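Local coordinates for protein GTP cyclohydrolase 1 type 2 homolog (Thermus thermophilus, PDB 2YYB) that is of uncertain function but belongs to the GTP cyclohydrolase I type 2/NIF3 family and probably binds two divalent metal ions, at residues D11-I16 / H103-N108; P20-L25 / H97-A102; L176-D181 / F199-N204; G188-S193 / V205-H210. One frame throughout, in Å; residues are numbered along the deposited sequence.

Contact 1. Residues D11-I16 / H103-N108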
loop_
_atom_site.group_PDB
_atom_site.type_symbol
_atom_site.label_atom_id
_atom_site.label_comp_id
_atom_site.label_asym_id
_atom_site.label_seq_id
_atom_site.Cartn_x
_atom_site.Cartn_y
_atom_site.Cartn_z
ATOM N N ASP A 11 7.767 25.247 -17.485
ATOM C CA ASP A 11 8.097 24.025 -16.771
ATOM C C ASP A 11 9.497 24.188 -16.171
ATOM O O ASP A 11 9.788 23.704 -15.071
ATOM C CB ASP A 11 8.070 22.831 -17.721
ATOM C CG ASP A 11 6.673 22.531 -18.250
ATOM O OD1 ASP A 11 6.571 21.788 -19.241
ATOM O OD2 ASP A 11 5.675 23.023 -17.675
ATOM N N ALA A 12 10.357 24.891 -16.896
ATOM C CA ALA A 12 11.725 25.109 -16.447
ATOM C C ALA A 12 11.781 26.085 -15.283
ATOM O O ALA A 12 12.312 25.765 -14.215
ATOM C CB ALA A 12 12.562 25.637 -17.594
ATOM N N TYR A 13 11.220 27.270 -15.508
ATOM C CA TYR A 13 11.198 28.343 -14.529
ATOM C C TYR A 13 10.583 27.946 -13.209
ATOM O O TYR A 13 11.063 28.354 -12.157
ATOM C CB TYR A 13 10.441 29.544 -15.099
ATOM C CG TYR A 13 10.415 30.758 -14.200
ATOM C CD1 TYR A 13 11.585 31.455 -13.887
ATOM C CD2 TYR A 13 9.216 31.219 -13.675
ATOM C CE1 TYR A 13 11.553 32.589 -13.070
ATOM C CE2 TYR A 13 9.167 32.346 -12.861
ATOM C CZ TYR A 13 10.334 33.031 -12.559
ATOM O OH TYR A 13 10.262 34.157 -11.758
ATOM N N LEU A 14 9.508 27.166 -13.262
ATOM C CA LEU A 14 8.818 26.726 -12.057
ATOM C C LEU A 14 9.396 25.391 -11.618
ATOM O O LEU A 14 9.102 24.907 -10.530
ATOM C CB LEU A 14 7.320 26.587 -12.345
ATOM C CG LEU A 14 6.661 27.850 -12.915
ATOM C CD1 LEU A 14 5.269 27.527 -13.422
ATOM C CD2 LEU A 14 6.601 28.929 -11.848
ATOM N N ARG A 15 10.246 24.823 -12.471
ATOM C CA ARG A 15 10.871 23.529 -12.225
ATOM C C ARG A 15 9.888 22.578 -11.552
ATOM O O ARG A 15 10.077 22.148 -10.423
ATOM C CB ARG A 15 12.161 23.684 -11.400
ATOM C CG ARG A 15 12.080 24.623 -10.219
ATOM C CD ARG A 15 13.468 25.115 -9.828
ATOM N NE ARG A 15 13.384 26.382 -9.105
ATOM C CZ ARG A 15 14.374 27.270 -9.007
ATOM N NH1 ARG A 15 15.551 27.038 -9.587
ATOM N NH2 ARG A 15 14.179 28.408 -8.345
ATOM N N ILE A 16 8.837 22.256 -12.289
ATOM C CA ILE A 16 7.781 21.384 -11.814
ATOM C C ILE A 16 8.220 19.946 -11.586
ATOM O O ILE A 16 7.439 19.126 -11.099
ATOM C CB ILE A 16 6.604 21.392 -12.809
ATOM C CG1 ILE A 16 7.057 20.813 -14.158
ATOM C CG2 ILE A 16 6.101 22.821 -12.988
ATOM C CD1 ILE A 16 5.930 20.561 -15.139
ATOM N N HIS A 103 7.548 28.783 -5.406
ATOM C CA HIS A 103 8.497 29.631 -6.120
ATOM C C HIS A 103 8.935 30.875 -5.344
ATOM O O HIS A 103 8.095 31.654 -4.880
ATOM C CB HIS A 103 7.930 30.058 -7.469
ATOM C CG HIS A 103 8.983 30.450 -8.453
ATOM N ND1 HIS A 103 9.637 29.532 -9.245
ATOM C CD2 HIS A 103 9.542 31.653 -8.727
ATOM C CE1 HIS A 103 10.555 30.151 -9.964
ATOM N NE2 HIS A 103 10.519 31.439 -9.668
ATOM N N GLU A 104 10.257 31.054 -5.228
ATOM C CA GLU A 104 10.855 32.193 -4.509
ATOM C C GLU A 104 10.750 33.554 -5.210
ATOM O O GLU A 104 10.832 34.591 -4.550
ATOM C CB GLU A 104 12.339 31.925 -4.181
ATOM C CG GLU A 104 13.335 32.297 -5.281
ATOM C CD GLU A 104 13.341 31.312 -6.440
ATOM O OE1 GLU A 104 13.697 31.728 -7.570
ATOM O OE2 GLU A 104 13.000 30.125 -6.220
ATOM N N GLU A 105 10.576 33.553 -6.532
ATOM C CA GLU A 105 10.460 34.796 -7.297
ATOM C C GLU A 105 9.023 35.272 -7.504
ATOM O O GLU A 105 8.719 36.434 -7.254
ATOM C CB GLU A 105 11.142 34.641 -8.663
ATOM C CG GLU A 105 12.625 34.956 -8.666
ATOM C CD GLU A 105 12.900 36.425 -8.361
ATOM O OE1 GLU A 105 14.091 36.810 -8.270
ATOM O OE2 GLU A 105 11.922 37.201 -8.217
ATOM N N VAL A 106 8.150 34.375 -7.969
ATOM C CA VAL A 106 6.743 34.704 -8.223
ATOM C C VAL A 106 5.759 33.851 -7.404
ATOM O O VAL A 106 4.540 33.966 -7.575
ATOM C CB VAL A 106 6.386 34.538 -9.721
ATOM C CG1 VAL A 106 7.206 35.488 -10.559
ATOM C CG2 VAL A 106 6.616 33.105 -10.158
ATOM N N GLY A 107 6.295 33.007 -6.518
ATOM C CA GLY A 107 5.458 32.148 -5.697
ATOM C C GLY A 107 4.467 32.920 -4.858
ATOM O O GLY A 107 4.748 34.042 -4.448
ATOM N N ASN A 108 3.302 32.322 -4.613
ATOM C CA ASN A 108 2.244 32.950 -3.812
ATOM C C ASN A 108 2.820 33.535 -2.540
ATOM O O ASN A 108 2.677 34.712 -2.243
ATOM C CB ASN A 108 1.194 31.915 -3.383
ATOM C CG ASN A 108 0.186 31.609 -4.460
ATOM O OD1 ASN A 108 -0.350 30.498 -4.528
ATOM N ND2 ASN A 108 -0.101 32.591 -5.291
#
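The phenol ring of Y13 lies against the imidazole of H103, with the histidine over one face of the tyrosine. Their centroids are 4.4 Å apart and the planes meet at 41°, too oblique for a stack and too flat for a T-shaped pair. NE2 of H103 makes the nearest approach between the two side chains, 3.3 Å from Y13 CZ. With its CG anti to the backbone N (chi1 -177°), Y13 reaches out from the last turn of helix 3-13 into the loop that follows helix 98-102. Beyond H103, the far end of the ring meets that loop again: the hydroxyl OH rests 3.3 Å from CB of E105, and CE2 packs 3.8 Å from CG2 of V106. H224, elsewhere in the chain, stacks on the Y13 ring. Helix 3-13 ends here in a Schellman motif, in which R15 takes the positive phi of the C-prime residue; I16 N returns to D11 O at 3.3 Å and R15 N bonds to A12 O. The turn sends the neighbouring side chains to different residues of the 103-108 loop. L14 brings its CD2 methyl to 4.0 Å from H103 ND1, while R15 extends its chain past the imidazole to E104. There NH2 of R15 forms a salt bridge with OE2 of E104 at 3.0 Å, the carboxylate sitting at the edge of the guanidinium; the hydrogen bond within it is weak, bent to 123° at the proton. The H103 side chain is about 8 Å from that of D101, a predicted metal ligand.

Contact 2. Residues P20-L25 / H97-A102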
loop_
_atom_site.group_PDB
_atom_site.type_symbol
_atom_site.label_atom_id
_atom_site.label_comp_id
_atom_site.label_asym_id
_atom_site.label_seq_id
_atom_site.Cartn_x
_atom_site.Cartn_y
_atom_site.Cartn_z
ATOM N N PRO A 20 7.103 16.145 -7.584
ATOM C CA PRO A 20 6.523 14.890 -8.095
ATOM C C PRO A 20 5.388 14.289 -7.270
ATOM O O PRO A 20 4.725 13.356 -7.716
ATOM C CB PRO A 20 7.727 13.957 -8.145
ATOM C CG PRO A 20 8.484 14.372 -6.904
ATOM C CD PRO A 20 8.441 15.894 -7.009
ATOM N N GLN A 21 5.168 14.823 -6.075
ATOM C CA GLN A 21 4.119 14.321 -5.192
ATOM C C GLN A 21 2.894 15.249 -5.129
ATOM O O GLN A 21 2.122 15.227 -4.158
ATOM C CB GLN A 21 4.692 14.107 -3.782
ATOM C CG GLN A 21 4.960 15.383 -2.966
ATOM C CD GLN A 21 5.821 16.410 -3.690
ATOM O OE1 GLN A 21 6.725 16.064 -4.456
ATOM N NE2 GLN A 21 5.555 17.687 -3.428
ATOM N N ASP A 22 2.730 16.070 -6.164
ATOM C CA ASP A 22 1.602 16.990 -6.236
ATOM C C ASP A 22 0.509 16.240 -6.987
ATOM O O ASP A 22 0.719 15.823 -8.131
ATOM C CB ASP A 22 2.008 18.259 -6.996
ATOM C CG ASP A 22 1.012 19.395 -6.824
ATOM O OD1 ASP A 22 1.353 20.545 -7.188
ATOM O OD2 ASP A 22 -0.106 19.144 -6.326
ATOM N N PRO A 23 -0.666 16.033 -6.351
ATOM C CA PRO A 23 -1.746 15.311 -7.034
ATOM C C PRO A 23 -2.155 15.974 -8.349
ATOM O O PRO A 23 -2.411 15.291 -9.337
ATOM C CB PRO A 23 -2.873 15.301 -5.994
ATOM C CG PRO A 23 -2.641 16.573 -5.235
ATOM C CD PRO A 23 -1.137 16.564 -5.056
ATOM N N SER A 24 -2.193 17.304 -8.364
ATOM C CA SER A 24 -2.578 18.036 -9.568
ATOM C C SER A 24 -1.557 17.838 -10.683
ATOM O O SER A 24 -0.360 17.740 -10.430
ATOM C CB SER A 24 -2.712 19.527 -9.275
ATOM O OG SER A 24 -1.460 20.163 -9.424
ATOM N N LEU A 25 -2.044 17.775 -11.913
ATOM C CA LEU A 25 -1.178 17.584 -13.067
ATOM C C LEU A 25 -0.594 18.948 -13.443
ATOM O O LEU A 25 -1.248 19.739 -14.120
ATOM C CB LEU A 25 -1.995 17.013 -14.234
ATOM C CG LEU A 25 -1.264 16.299 -15.368
ATOM C CD1 LEU A 25 0.234 16.346 -15.134
ATOM C CD2 LEU A 25 -1.749 14.852 -15.438
ATOM N N HIS A 97 0.363 24.271 -9.476
ATOM C CA HIS A 97 -0.083 24.133 -8.091
ATOM C C HIS A 97 0.997 24.406 -7.031
ATOM O O HIS A 97 1.301 25.565 -6.717
ATOM C CB HIS A 97 -0.649 22.732 -7.878
ATOM C CG HIS A 97 -1.398 22.575 -6.594
ATOM N ND1 HIS A 97 -1.739 21.343 -6.083
ATOM C CD2 HIS A 97 -1.913 23.494 -5.742
ATOM C CE1 HIS A 97 -2.435 21.507 -4.972
ATOM N NE2 HIS A 97 -2.556 22.805 -4.742
ATOM N N LEU A 98 1.565 23.336 -6.474
ATOM C CA LEU A 98 2.585 23.491 -5.446
ATOM C C LEU A 98 3.770 24.341 -5.905
ATOM O O LEU A 98 4.227 25.220 -5.177
ATOM C CB LEU A 98 3.095 22.121 -4.969
ATOM C CG LEU A 98 2.121 21.203 -4.210
ATOM C CD1 LEU A 98 2.868 19.942 -3.784
ATOM C CD2 LEU A 98 1.541 21.908 -2.995
ATOM N N PRO A 99 4.275 24.100 -7.125
ATOM C CA PRO A 99 5.413 24.875 -7.619
ATOM C C PRO A 99 5.186 26.380 -7.701
ATOM O O PRO A 99 6.133 27.152 -7.566
ATOM C CB PRO A 99 5.708 24.228 -8.968
ATOM C CG PRO A 99 4.387 23.721 -9.393
ATOM C CD PRO A 99 3.818 23.139 -8.140
ATOM N N LEU A 100 3.941 26.799 -7.910
ATOM C CA LEU A 100 3.637 28.225 -7.983
ATOM C C LEU A 100 3.505 28.705 -6.549
ATOM O O LEU A 100 3.720 29.877 -6.248
ATOM C CB LEU A 100 2.312 28.476 -8.717
ATOM C CG LEU A 100 2.120 29.776 -9.513
ATOM C CD1 LEU A 100 0.623 30.092 -9.618
ATOM C CD2 LEU A 100 2.845 30.931 -8.859
ATOM N N ASP A 101 3.127 27.788 -5.663
ATOM C CA ASP A 101 2.976 28.110 -4.252
ATOM C C ASP A 101 4.371 28.440 -3.683
ATOM O O ASP A 101 4.581 29.511 -3.102
ATOM C CB ASP A 101 2.320 26.919 -3.504
ATOM C CG ASP A 101 0.809 27.108 -3.296
ATOM O OD1 ASP A 101 0.044 26.122 -3.227
ATOM O OD2 ASP A 101 0.366 28.264 -3.188
ATOM N N ALA A 102 5.329 27.547 -3.928
ATOM C CA ALA A 102 6.693 27.668 -3.418
ATOM C C ALA A 102 7.672 28.605 -4.101
ATOM O O ALA A 102 8.551 29.154 -3.447
ATOM C CB ALA A 102 7.325 26.286 -3.342
#
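The N-terminal end of helix 98-102, next to the predicted metal site, is held by the carboxylate of D22 from the loop ahead of strand 27-30. CG of D22, anti to the backbone N (chi1 -166°), carries the carboxylate to the helix end, where its two oxygens take separate donors. OD1 accepts the first-turn amide L98 N at 2.9 Å, nearly straight at 161°. OD2 uses its syn lone pair for ND1 of H97, the N-cap residue, at 2.7 Å; OD2 lies 28° out of the imidazole plane. S24 N adds a weak bond to D22 OD2 at 3.4 Å. Around this grip, L98 slides past D22 in the reverse direction and sets CD1 3.7 Å from D22 CB, while Q21 brings NE2 to 3.5 Å from that methyl. With an alanine in place of D22 both acceptors go, which would probably leave the L98 amide without its mate and the H97 ring freer to turn. That ring also meets W69 and H64 edge-to-face, and H64 is itself a predicted metal ligand. The result is a His-carboxylate hydrogen bond joined to a side-chain acceptor at a helix N terminus, consistent with second-shell support of a metal centre.

Contact 3. Residues L176-D181 / F199-N204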
loop_
_atom_site.group_PDB
_atom_site.type_symbol
_atom_site.label_atom_id
_atom_site.label_comp_id
_atom_site.label_asym_id
_atom_site.label_seq_id
_atom_site.Cartn_x
_atom_site.Cartn_y
_atom_site.Cartn_z
ATOM N N LEU A 176 -0.524 22.158 8.451
ATOM C CA LEU A 176 0.837 22.444 8.924
ATOM C C LEU A 176 0.924 23.069 10.326
ATOM O O LEU A 176 2.021 23.320 10.821
ATOM C CB LEU A 176 1.558 23.373 7.943
ATOM C CG LEU A 176 2.098 22.810 6.620
ATOM C CD1 LEU A 176 2.384 23.967 5.641
ATOM C CD2 LEU A 176 3.358 21.990 6.890
ATOM N N LEU A 177 -0.221 23.318 10.958
ATOM C CA LEU A 177 -0.261 23.927 12.287
ATOM C C LEU A 177 0.742 23.380 13.309
ATOM O O LEU A 177 1.491 24.139 13.915
ATOM C CB LEU A 177 -1.663 23.807 12.872
ATOM C CG LEU A 177 -2.189 25.075 13.541
ATOM C CD1 LEU A 177 -2.141 26.215 12.552
ATOM C CD2 LEU A 177 -3.607 24.860 14.007
ATOM N N PRO A 178 0.771 22.054 13.503
ATOM C CA PRO A 178 1.669 21.391 14.450
ATOM C C PRO A 178 3.154 21.703 14.342
ATOM O O PRO A 178 3.888 21.567 15.321
ATOM C CB PRO A 178 1.372 19.916 14.219
ATOM C CG PRO A 178 0.989 19.876 12.782
ATOM C CD PRO A 178 0.052 21.043 12.707
ATOM N N LYS A 179 3.602 22.123 13.164
ATOM C CA LYS A 179 5.013 22.439 12.964
ATOM C C LYS A 179 5.302 23.942 13.055
ATOM O O LYS A 179 6.453 24.358 13.162
ATOM C CB LYS A 179 5.472 21.886 11.613
ATOM C CG LYS A 179 5.411 20.361 11.513
ATOM C CD LYS A 179 5.858 19.870 10.140
ATOM C CE LYS A 179 6.240 18.384 10.148
ATOM N NZ LYS A 179 5.090 17.467 10.444
ATOM N N VAL A 180 4.250 24.752 13.029
ATOM C CA VAL A 180 4.406 26.199 13.108
ATOM C C VAL A 180 5.202 26.575 14.339
ATOM O O VAL A 180 4.837 26.215 15.458
ATOM C CB VAL A 180 3.037 26.912 13.179
ATOM C CG1 VAL A 180 3.237 28.391 13.414
ATOM C CG2 VAL A 180 2.273 26.697 11.889
ATOM N N ASP A 181 6.287 27.311 14.137
ATOM C CA ASP A 181 7.118 27.725 15.254
ATOM C C ASP A 181 7.482 29.219 15.176
ATOM O O ASP A 181 8.614 29.614 15.467
ATOM C CB ASP A 181 8.374 26.851 15.289
ATOM C CG ASP A 181 9.387 27.227 14.215
ATOM O OD1 ASP A 181 8.984 27.566 13.085
ATOM O OD2 ASP A 181 10.600 27.171 14.507
ATOM N N PHE A 199 -5.319 27.828 20.096
ATOM C CA PHE A 199 -5.236 28.607 21.316
ATOM C C PHE A 199 -4.417 27.922 22.410
ATOM O O PHE A 199 -3.524 28.533 23.003
ATOM C CB PHE A 199 -6.631 28.948 21.825
ATOM C CG PHE A 199 -7.375 29.890 20.921
ATOM C CD1 PHE A 199 -8.147 29.403 19.858
ATOM C CD2 PHE A 199 -7.247 31.270 21.077
ATOM C CE1 PHE A 199 -8.770 30.271 18.968
ATOM C CE2 PHE A 199 -7.872 32.144 20.185
ATOM C CZ PHE A 199 -8.630 31.642 19.131
ATOM N N GLU A 200 -4.701 26.649 22.652
ATOM C CA GLU A 200 -3.999 25.901 23.667
ATOM C C GLU A 200 -2.508 25.955 23.482
ATOM O O GLU A 200 -1.759 25.887 24.449
ATOM C CB GLU A 200 -4.467 24.461 23.667
ATOM C CG GLU A 200 -5.844 24.323 24.213
ATOM C CD GLU A 200 -6.278 22.898 24.262
ATOM O OE1 GLU A 200 -5.420 22.039 24.559
ATOM O OE2 GLU A 200 -7.471 22.633 24.016
ATOM N N ARG A 201 -2.069 26.086 22.243
ATOM C CA ARG A 201 -0.648 26.149 21.979
ATOM C C ARG A 201 -0.156 27.604 21.825
ATOM O O ARG A 201 0.962 27.848 21.359
ATOM C CB ARG A 201 -0.318 25.324 20.732
ATOM C CG ARG A 201 1.173 25.202 20.497
ATOM C CD ARG A 201 1.521 23.968 19.710
ATOM N NE ARG A 201 1.027 24.056 18.351
ATOM C CZ ARG A 201 0.784 22.998 17.592
ATOM N NH1 ARG A 201 0.992 21.759 18.065
ATOM N NH2 ARG A 201 0.327 23.177 16.359
ATOM N N GLY A 202 -0.993 28.559 22.233
ATOM C CA GLY A 202 -0.645 29.966 22.144
ATOM C C GLY A 202 -0.126 30.422 20.795
ATOM O O GLY A 202 0.875 31.134 20.708
ATOM N N LEU A 203 -0.812 30.018 19.734
ATOM C CA LEU A 203 -0.432 30.385 18.381
ATOM C C LEU A 203 -1.247 31.583 17.914
ATOM O O LEU A 203 -2.400 31.762 18.297
ATOM C CB LEU A 203 -0.697 29.214 17.439
ATOM C CG LEU A 203 0.451 28.464 16.771
ATOM C CD1 LEU A 203 1.531 28.129 17.767
ATOM C CD2 LEU A 203 -0.097 27.193 16.152
ATOM N N ASN A 204 -0.626 32.419 17.103
ATOM C CA ASN A 204 -1.309 33.563 16.530
ATOM C C ASN A 204 -1.530 33.089 15.111
ATOM O O ASN A 204 -0.579 32.622 14.462
ATOM C CB ASN A 204 -0.403 34.794 16.506
ATOM C CG ASN A 204 -0.460 35.602 17.787
ATOM O OD1 ASN A 204 0.510 36.292 18.126
ATOM N ND2 ASN A 204 -1.595 35.544 18.498
#
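R201 leaves the end of helix 195-200 with its CB directed at the 176-181 turn. With CG anti to the backbone N (chi1 -173°), CB, CG and CD carry the chain over to that turn, and a bend at chi3 (68°) lays the head group on it. NE comes first to the neighbouring L203, whose CD2 methyl lies in the guanidinium plane at its edge, 4.0 Å from NE. CZ then passes 3.6 Å from P178 CA, and P178 O lies over one face of the group, 4.0 Å from NH1. At the tip, NH2 is 2.9 Å from L177 O, but the angle is too poor for a hydrogen bond; the charge is instead met by E197, with which NH2 forms a salt bridge. Alongside the arginine, L203 supplies the apolar part of the contact. Its CD2 packs 4.0 Å from CG of L177, the two leucines running past each other in opposite directions, and 4.3 Å from CB of V180. F185 of strand 184-187 touches both L177 and V180. R201 also packs on H78 of the third subunit. G202, at positive phi, is the C-prime residue of the Schellman motif that ends helix 195-200 and turns the chain into strand 204-207. The contact thus joins the 3-10 turn before strand 184-187 to the exit of the helix in a beta-alpha-beta crossover between two neighbouring parallel strands.

Contact 4. Residues G188-S193 / V205-H210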
loop_
_atom_site.group_PDB
_atom_site.type_symbol
_atom_site.label_atom_id
_atom_site.label_comp_id
_atom_site.label_asym_id
_atom_site.label_seq_id
_atom_site.Cartn_x
_atom_site.Cartn_y
_atom_site.Cartn_z
ATOM N N GLY A 188 -4.692 30.913 4.366
ATOM C CA GLY A 188 -5.963 31.393 3.867
ATOM C C GLY A 188 -7.239 30.829 4.463
ATOM O O GLY A 188 -8.089 31.575 4.925
ATOM N N GLU A 189 -7.378 29.508 4.464
ATOM C CA GLU A 189 -8.610 28.891 4.936
ATOM C C GLU A 189 -8.560 28.316 6.343
ATOM O O GLU A 189 -7.657 27.549 6.679
ATOM C CB GLU A 189 -9.039 27.804 3.940
ATOM C CG GLU A 189 -10.540 27.761 3.689
ATOM C CD GLU A 189 -10.920 26.981 2.417
ATOM O OE1 GLU A 189 -12.117 26.983 2.040
ATOM O OE2 GLU A 189 -10.026 26.373 1.793
ATOM N N PRO A 190 -9.539 28.686 7.187
ATOM C CA PRO A 190 -9.666 28.238 8.574
ATOM C C PRO A 190 -10.423 26.907 8.689
ATOM O O PRO A 190 -11.424 26.690 8.002
ATOM C CB PRO A 190 -10.443 29.375 9.217
ATOM C CG PRO A 190 -11.419 29.708 8.157
ATOM C CD PRO A 190 -10.524 29.749 6.914
ATOM N N LYS A 191 -9.955 26.028 9.565
ATOM C CA LYS A 191 -10.606 24.738 9.777
ATOM C C LYS A 191 -11.084 24.585 11.221
ATOM O O LYS A 191 -10.338 24.847 12.161
ATOM C CB LYS A 191 -9.642 23.598 9.431
ATOM C CG LYS A 191 -9.672 23.175 7.969
ATOM C CD LYS A 191 -8.554 22.166 7.596
ATOM C CE LYS A 191 -8.553 20.896 8.458
ATOM N NZ LYS A 191 -9.878 20.187 8.519
ATOM N N HIS A 192 -12.328 24.166 11.399
ATOM C CA HIS A 192 -12.846 23.969 12.737
ATOM C C HIS A 192 -11.930 23.030 13.537
ATOM O O HIS A 192 -11.616 23.286 14.694
ATOM C CB HIS A 192 -14.245 23.363 12.682
ATOM C CG HIS A 192 -14.780 22.968 14.026
ATOM N ND1 HIS A 192 -15.288 23.879 14.929
ATOM C CD2 HIS A 192 -14.844 21.760 14.639
ATOM C CE1 HIS A 192 -15.641 23.249 16.036
ATOM N NE2 HIS A 192 -15.381 21.963 15.886
ATOM N N SER A 193 -11.489 21.939 12.917
ATOM C CA SER A 193 -10.644 20.983 13.622
ATOM C C SER A 193 -9.319 21.504 14.201
ATOM O O SER A 193 -8.648 20.759 14.907
ATOM C CB SER A 193 -10.350 19.779 12.730
ATOM O OG SER A 193 -9.519 20.145 11.647
ATOM N N VAL A 205 -2.766 33.177 14.632
ATOM C CA VAL A 205 -3.052 32.744 13.274
ATOM C C VAL A 205 -3.991 33.713 12.602
ATOM O O VAL A 205 -4.985 34.127 13.200
ATOM C CB VAL A 205 -3.713 31.338 13.230
ATOM C CG1 VAL A 205 -3.996 30.941 11.781
ATOM C CG2 VAL A 205 -2.825 30.322 13.893
ATOM N N ILE A 206 -3.670 34.081 11.365
ATOM C CA ILE A 206 -4.520 34.992 10.594
ATOM C C ILE A 206 -4.970 34.259 9.327
ATOM O O ILE A 206 -4.131 33.780 8.552
ATOM C CB ILE A 206 -3.761 36.280 10.123
ATOM C CG1 ILE A 206 -3.195 37.062 11.309
ATOM C CG2 ILE A 206 -4.712 37.170 9.319
ATOM C CD1 ILE A 206 -4.241 37.771 12.112
ATOM N N TYR A 207 -6.283 34.174 9.125
ATOM C CA TYR A 207 -6.863 33.522 7.936
ATOM C C TYR A 207 -7.320 34.617 6.980
ATOM O O TYR A 207 -8.296 35.306 7.250
ATOM C CB TYR A 207 -8.057 32.631 8.332
ATOM C CG TYR A 207 -7.633 31.445 9.156
ATOM C CD1 TYR A 207 -6.816 30.457 8.608
ATOM C CD2 TYR A 207 -7.974 31.344 10.511
ATOM C CE1 TYR A 207 -6.338 29.401 9.387
ATOM C CE2 TYR A 207 -7.497 30.281 11.299
ATOM C CZ TYR A 207 -6.679 29.324 10.725
ATOM O OH TYR A 207 -6.165 28.304 11.480
ATOM N N ALA A 208 -6.611 34.772 5.863
ATOM C CA ALA A 208 -6.944 35.824 4.907
ATOM C C ALA A 208 -7.696 35.400 3.637
ATOM O O ALA A 208 -7.785 36.174 2.675
ATOM C CB ALA A 208 -5.676 36.584 4.540
ATOM N N GLY A 209 -8.239 34.185 3.638
ATOM C CA GLY A 209 -8.988 33.700 2.490
ATOM C C GLY A 209 -8.182 32.788 1.588
ATOM O O GLY A 209 -7.017 33.060 1.328
ATOM N N HIS A 210 -8.784 31.698 1.120
ATOM C CA HIS A 210 -8.070 30.786 0.236
ATOM C C HIS A 210 -7.885 31.481 -1.119
ATOM O O HIS A 210 -6.804 31.445 -1.709
ATOM C CB HIS A 210 -8.858 29.483 0.067
ATOM C CG HIS A 210 -8.045 28.342 -0.461
ATOM N ND1 HIS A 210 -7.253 28.445 -1.586
ATOM C CD2 HIS A 210 -7.935 27.059 -0.041
ATOM C CE1 HIS A 210 -6.694 27.272 -1.835
ATOM N NE2 HIS A 210 -7.091 26.415 -0.912
#
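The two backbones come together at G188 and G209, whose CA atoms are 4.0 Å apart, and G209 N donates to G188 O at 2.9 Å and 139°. Neither position readily takes a side chain: a CB on G188 would run into G209 O, and the backbone angles of G209 themselves call for glycine. Next to this bridge, P190 lies on the ring of Y207, placed there by a CG anti to the carbonyl carbon (chi1 -67°). P190 CB sits 3.5 Å from the ring centroid and 17° off the normal, a CH-pi contact over the face, with CD2 of Y207 the closest ring atom at 3.4 Å. CG1 of V205 takes the opposite face, so the phenol is sandwiched between strand and loop, while E189 O approaches CE1 of Y207 to 3.5 Å. Segment 188-193 follows strand 184-187, and 205-210 comprises the end of the neighbouring parallel strand 204-207 and the turn after it, the strands linked by the crossover through helix 195-200. A serine in place of Y207 would probably leave P190 CB without its aromatic face and open a gap between the loop and V205. H210, a predicted metal ligand, lies close to two others, H65 and E214. OE1 of E189 bonds to the backbone N of H192 of the third subunit, whose imidazole stacks on the H210 ring.

From the N terminus, helix 3-13 ends in the first segment of contact 1, whose partner comes only at 103-108. Contact 2 opens and closes within that long loop, so the first four strands of the five-stranded sheet run between its two halves. The second segments of both adjoin in sequence and touch again where N108 N meets L100 O at 3.0 Å, a probable hydrogen bond, beside predicted metal ligand D101. Contacts 3 and 4 follow in series, in the part of the chain with the four-stranded sheet. Their segments alternate, so the two loops cross around helix 195-200: contact 3 lies at its exit, contact 4 at the loop leading into it. Both also touch the third subunit.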